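Local coordinates for 2-aminomuconic 6-semialdehyde dehydrogenase (Pseudomonas sp., PDB 7BZV), which oxidises 2-aminomuconic 6-semialdehyde with NAD+ in the meta-cleavage pathway of 2-aminophenol catabolism, working as a tetramer of the aldehyde dehydrogenase family, at residues A48-W57 with G197-L205. Residues are numbered along the deposited sequence; the frame is centred on the assembly and turned at random.
Sequences AGHRALEGEW and GIPPGVFNL
Val-202 lays both of its methyls on one face of the Trp-57 indole. Val-202 CG1 makes a CH-pi contact 3.7 Å from the centroid of the five-membered ring of Trp-57, only 13° off its normal. Val-202 CG2 presses on the root of the ring, 3.4 Å from Trp-57 CG. With its CG anti to the backbone N (chi1 -165°), Trp-57 sends the indole toward the 198-202 loop; its side chain and that of Val-202 cross at about a right angle. The six-membered ring reaches on to Ile-198, whose CD1 lies 4.0 Å from Trp-57 CZ3, and to Pro-199, whose CD approaches CE3 obliquely. The next ring atom, Pro-199 CG, packs at 3.9 Å against CD of Glu-56, an extended chain on the exposed border.

Nearer the helix, small residues let the backbones come close. Gly-49 CA comes within 3.3 Å of Gly-201 O in a CA-H...O contact, and Ala-52 CB rests on the turn beside Pro-200 O and Val-202 CG2. Gly-201, with positive phi and no side chain, lets Ala-48 O come to 3.7 Å from Gly-201 CA. Gly-201 O also accepts Asn-204 ND2 at 2.8 Å, a bent bond with the donor well above the carbonyl plane.

In the second shell, the indole NE1 bonds to Asn-172 O, the Trp-68 ring meets Trp-57, and Leu-168 of helix 156-169 touches both Trp-57 and Val-202. With an alanine at Trp-57 the indole N-H is gone, and Asn-172 O would probably be left without that donor, with a gap beside Val-202 and Ile-198. The contact joins the last part of helix 39-52 and the chain that follows it to the loop closing a beta-alpha-beta unit, in which helix 184-196 links parallel strands 173-177 and 203-205. Lacking conventional hydrogen bonds between them, the two segments fit by shape, and that fit is probably sensitive to side-chain size.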
ATOM      1  N   ALA B  48       6.401  13.342  33.938  1.00 37.58           N
ATOM      2  CA  ALA B  48       5.005  13.656  33.673  1.00 49.26           C
ATOM      3  C   ALA B  48       4.520  13.043  32.350  1.00 44.43           C
ATOM      4  O   ALA B  48       3.362  12.627  32.250  1.00 35.39           O
ATOM      5  CB  ALA B  48       4.799  15.167  33.662  1.00 42.29           C
ATOM      6  N   GLY B  49       5.370  12.968  31.325  1.00 39.09           N
ATOM      7  CA  GLY B  49       4.925  12.365  30.073  1.00 34.97           C
ATOM      8  C   GLY B  49       4.664  10.878  30.222  1.00 39.16           C
ATOM      9  O   GLY B  49       3.620  10.368  29.808  1.00 35.36           O
ATOM     10  N   HIS B  50       5.614  10.164  30.834  1.00 40.26           N
ATOM     11  CA  HIS B  50       5.429   8.740  31.074  1.00 40.36           C
ATOM     12  C   HIS B  50       4.200   8.496  31.944  1.00 38.52           C
ATOM     13  O   HIS B  50       3.475   7.515  31.747  1.00 35.42           O
ATOM     14  CB  HIS B  50       6.697   8.148  31.710  1.00 43.23           C
ATOM     15  CG  HIS B  50       7.792   7.902  30.722  1.00 36.03           C
ATOM     16  ND1 HIS B  50       7.668   6.998  29.688  1.00 41.36           N
ATOM     17  CD2 HIS B  50       9.003   8.491  30.564  1.00 35.89           C
ATOM     18  CE1 HIS B  50       8.766   7.018  28.953  1.00 43.50           C
ATOM     19  NE2 HIS B  50       9.584   7.931  29.453  1.00 43.83           N
ATOM     20  N   ARG B  51       3.944   9.375  32.910  1.00 39.93           N
ATOM     21  CA  ARG B  51       2.756   9.195  33.742  1.00 46.37           C
ATOM     22  C   ARG B  51       1.490   9.447  32.935  1.00 39.14           C
ATOM     23  O   ARG B  51       0.490   8.745  33.110  1.00 40.54           O
ATOM     24  CB  ARG B  51       2.826  10.111  34.968  1.00 45.96           C
ATOM     25  CG  ARG B  51       1.550  10.193  35.807  1.00 76.14           C
ATOM     26  CD  ARG B  51       1.588  11.401  36.785  1.00 79.62           C
ATOM     27  NE  ARG B  51       2.908  11.537  37.396  1.00 59.59           N
ATOM     28  CZ  ARG B  51       3.545  12.688  37.584  1.00 61.31           C
ATOM     29  NH1 ARG B  51       2.987  13.841  37.238  1.00 85.28           N
ATOM     30  NH2 ARG B  51       4.751  12.681  38.121  1.00 53.82           N
ATOM     31  N   ALA B  52       1.517  10.433  32.031  1.00 38.52           N
ATOM     32  CA  ALA B  52       0.360  10.667  31.165  1.00 39.15           C
ATOM     33  C   ALA B  52       0.011   9.422  30.355  1.00 37.10           C
ATOM     34  O   ALA B  52      -1.170   9.127  30.121  1.00 33.32           O
ATOM     35  CB  ALA B  52       0.641  11.855  30.251  1.00 44.31           C
ATOM     36  N   LEU B  53       1.016   8.659  29.942  1.00 32.52           N
ATOM     37  CA  LEU B  53       0.730   7.451  29.195  1.00 28.30           C
ATOM     38  C   LEU B  53       0.103   6.373  30.065  1.00 49.11           C
ATOM     39  O   LEU B  53      -0.423   5.396  29.519  1.00 41.44           O
ATOM     40  CB  LEU B  53       2.020   6.931  28.552  1.00 36.62           C
ATOM     41  CG  LEU B  53       2.626   7.905  27.538  1.00 49.39           C
ATOM     42  CD1 LEU B  53       3.922   7.366  26.973  1.00 50.70           C
ATOM     43  CD2 LEU B  53       1.616   8.159  26.434  1.00 44.98           C
ATOM     44  N   GLU B  54       0.169   6.516  31.393  1.00 46.29           N
ATOM     45  CA  GLU B  54      -0.543   5.627  32.299  1.00 43.58           C
ATOM     46  C   GLU B  54      -1.962   6.106  32.574  1.00 39.17           C
ATOM     47  O   GLU B  54      -2.695   5.430  33.289  1.00 44.25           O
ATOM     48  CB  GLU B  54       0.219   5.486  33.623  1.00 48.24           C
ATOM     49  CG  GLU B  54       1.508   4.688  33.520  1.00 54.75           C
ATOM     50  CD  GLU B  54       2.367   4.813  34.770  1.00 94.38           C
ATOM     51  OE1 GLU B  54       3.437   4.176  34.827  1.00112.31           O
ATOM     52  OE2 GLU B  54       1.973   5.555  35.695  1.00112.34           O
ATOM     53  N   GLY B  55      -2.357   7.253  32.025  1.00 38.54           N
ATOM     54  CA  GLY B  55      -3.698   7.763  32.216  1.00 41.37           C
ATOM     55  C   GLY B  55      -4.520   7.845  30.944  1.00 42.35           C
ATOM     56  O   GLY B  55      -4.360   7.023  30.038  1.00 38.90           O
ATOM     57  N   GLU B  56      -5.386   8.862  30.894  1.00 35.12           N
ATOM     58  CA  GLU B  56      -6.325   9.077  29.801  1.00 41.86           C
ATOM     59  C   GLU B  56      -5.654   8.999  28.431  1.00 42.95           C
ATOM     60  O   GLU B  56      -6.161   8.337  27.526  1.00 37.75           O
ATOM     61  CB  GLU B  56      -6.993  10.445  29.971  1.00 37.63           C
ATOM     62  CG  GLU B  56      -8.077  10.742  28.930  1.00 51.47           C
ATOM     63  CD  GLU B  56      -8.786  12.082  29.142  1.00 45.81           C
ATOM     64  OE1 GLU B  56      -8.740  12.611  30.251  1.00 42.07           O
ATOM     65  OE2 GLU B  56      -9.408  12.611  28.195  1.00 57.73           O
ATOM     66  N   TRP B  57      -4.523   9.690  28.251  1.00 30.26           N
ATOM     67  CA  TRP B  57      -3.879   9.719  26.933  1.00 36.92           C
ATOM     68  C   TRP B  57      -3.486   8.313  26.483  1.00 33.89           C
ATOM     69  O   TRP B  57      -3.620   7.965  25.301  1.00 33.18           O
ATOM     70  CB  TRP B  57      -2.655  10.637  26.967  1.00 31.99           C
ATOM     71  CG  TRP B  57      -2.139  11.013  25.569  1.00 29.79           C
ATOM     72  CD1 TRP B  57      -0.940  10.674  25.022  1.00 29.56           C
ATOM     73  CD2 TRP B  57      -2.821  11.789  24.577  1.00 29.83           C
ATOM     74  NE1 TRP B  57      -0.842  11.163  23.751  1.00 28.45           N
ATOM     75  CE2 TRP B  57      -1.971  11.880  23.464  1.00 27.67           C
ATOM     76  CE3 TRP B  57      -4.059  12.439  24.536  1.00 32.60           C
ATOM     77  CZ2 TRP B  57      -2.315  12.590  22.313  1.00 31.26           C
ATOM     78  CZ3 TRP B  57      -4.401  13.147  23.397  1.00 27.15           C
ATOM     79  CH2 TRP B  57      -3.536  13.217  22.302  1.00 28.88           C
ATOM     80  N   GLY B 197      -8.075  20.943  26.177  1.00 37.86           N
ATOM     81  CA  GLY B 197      -8.186  19.912  27.179  1.00 47.73           C
ATOM     82  C   GLY B 197      -7.257  18.736  27.017  1.00 43.30           C
ATOM     83  O   GLY B 197      -7.538  17.673  27.580  1.00 40.92           O
ATOM     84  N   ILE B 198      -6.163  18.882  26.278  1.00 35.13           N
ATOM     85  CA  ILE B 198      -5.168  17.818  26.200  1.00 36.20           C
ATOM     86  C   ILE B 198      -4.773  17.435  27.626  1.00 34.15           C
ATOM     87  O   ILE B 198      -4.472  18.311  28.441  1.00 34.62           O
ATOM     88  CB  ILE B 198      -3.955  18.265  25.368  1.00 34.80           C
ATOM     89  CG1 ILE B 198      -4.349  18.420  23.892  1.00 39.87           C
ATOM     90  CG2 ILE B 198      -2.791  17.306  25.566  1.00 36.24           C
ATOM     91  CD1 ILE B 198      -4.589  17.100  23.161  1.00 41.97           C
ATOM     92  N   PRO B 199      -4.743  16.151  27.978  1.00 38.14           N
ATOM     93  CA  PRO B 199      -4.452  15.787  29.354  1.00 35.05           C
ATOM     94  C   PRO B 199      -3.082  16.330  29.809  1.00 42.24           C
ATOM     95  O   PRO B 199      -2.152  16.408  28.995  1.00 36.05           O
ATOM     96  CB  PRO B 199      -4.469  14.258  29.331  1.00 38.39           C
ATOM     97  CG  PRO B 199      -5.464  13.951  28.270  1.00 37.87           C
ATOM     98  CD  PRO B 199      -5.222  14.991  27.201  1.00 34.97           C
ATOM     99  N   PRO B 200      -2.977  16.708  31.068  1.00 42.91           N
ATOM    100  CA  PRO B 200      -1.672  17.215  31.544  1.00 32.48           C
ATOM    101  C   PRO B 200      -0.603  16.138  31.438  1.00 36.70           C
ATOM    102  O   PRO B 200      -0.872  14.942  31.602  1.00 37.37           O
ATOM    103  CB  PRO B 200      -1.950  17.620  33.004  1.00 46.33           C
ATOM    104  CG  PRO B 200      -3.201  16.884  33.397  1.00 49.14           C
ATOM    105  CD  PRO B 200      -4.010  16.735  32.115  1.00 46.21           C
ATOM    106  N   GLY B 201       0.611  16.571  31.128  1.00 37.93           N
ATOM    107  CA  GLY B 201       1.721  15.686  30.880  1.00 42.40           C
ATOM    108  C   GLY B 201       1.873  15.269  29.431  1.00 35.89           C
ATOM    109  O   GLY B 201       2.960  14.821  29.042  1.00 36.88           O
ATOM    110  N   VAL B 202       0.812  15.400  28.626  1.00 35.49           N
ATOM    111  CA  VAL B 202       0.900  15.010  27.216  1.00 30.63           C
ATOM    112  C   VAL B 202       1.784  15.982  26.448  1.00 34.41           C
ATOM    113  O   VAL B 202       2.641  15.570  25.660  1.00 30.83           O
ATOM    114  CB  VAL B 202      -0.493  14.915  26.574  1.00 29.32           C
ATOM    115  CG1 VAL B 202      -0.357  14.656  25.039  1.00 30.79           C
ATOM    116  CG2 VAL B 202      -1.279  13.839  27.260  1.00 32.73           C
ATOM    117  N   PHE B 203       1.576  17.284  26.639  1.00 29.59           N
ATOM    118  CA  PHE B 203       2.374  18.310  25.967  1.00 27.49           C
ATOM    119  C   PHE B 203       3.117  19.135  27.009  1.00 39.62           C
ATOM    120  O   PHE B 203       2.493  19.884  27.770  1.00 30.35           O
ATOM    121  CB  PHE B 203       1.501  19.224  25.096  1.00 31.57           C
ATOM    122  CG  PHE B 203       2.287  20.257  24.322  1.00 37.20           C
ATOM    123  CD1 PHE B 203       2.626  21.478  24.898  1.00 32.56           C
ATOM    124  CD2 PHE B 203       2.687  20.011  23.010  1.00 26.22           C
ATOM    125  CE1 PHE B 203       3.331  22.406  24.191  1.00 33.20           C
ATOM    126  CE2 PHE B 203       3.399  20.944  22.299  1.00 33.69           C
ATOM    127  CZ  PHE B 203       3.735  22.134  22.877  1.00 36.33           C
ATOM    128  N   ASN B 204       4.442  19.039  27.015  1.00 31.65           N
ATOM    129  CA  ASN B 204       5.280  19.757  27.967  1.00 35.95           C
ATOM    130  C   ASN B 204       6.261  20.655  27.234  1.00 33.71           C
ATOM    131  O   ASN B 204       6.829  20.271  26.204  1.00 35.73           O
ATOM    132  CB  ASN B 204       6.053  18.787  28.841  1.00 34.43           C
ATOM    133  CG  ASN B 204       5.158  17.870  29.622  1.00 45.71           C
ATOM    134  OD1 ASN B 204       4.515  18.278  30.590  1.00 43.16           O
ATOM    135  ND2 ASN B 204       5.085  16.617  29.186  1.00 46.20           N
ATOM    136  N   LEU B 205       6.448  21.859  27.765  1.00 34.34           N
ATOM    137  CA  LEU B 205       7.266  22.888  27.139  1.00 34.93           C
ATOM    138  C   LEU B 205       8.335  23.311  28.134  1.00 42.31           C
ATOM    139  O   LEU B 205       8.009  23.780  29.233  1.00 40.28           O
ATOM    140  CB  LEU B 205       6.422  24.099  26.727  1.00 30.22           C
ATOM    141  CG  LEU B 205       7.133  25.384  26.248  1.00 34.57           C
ATOM    142  CD1 LEU B 205       7.792  25.169  24.944  1.00 34.12           C
ATOM    143  CD2 LEU B 205       6.119  26.488  26.163  1.00 36.40           C
TER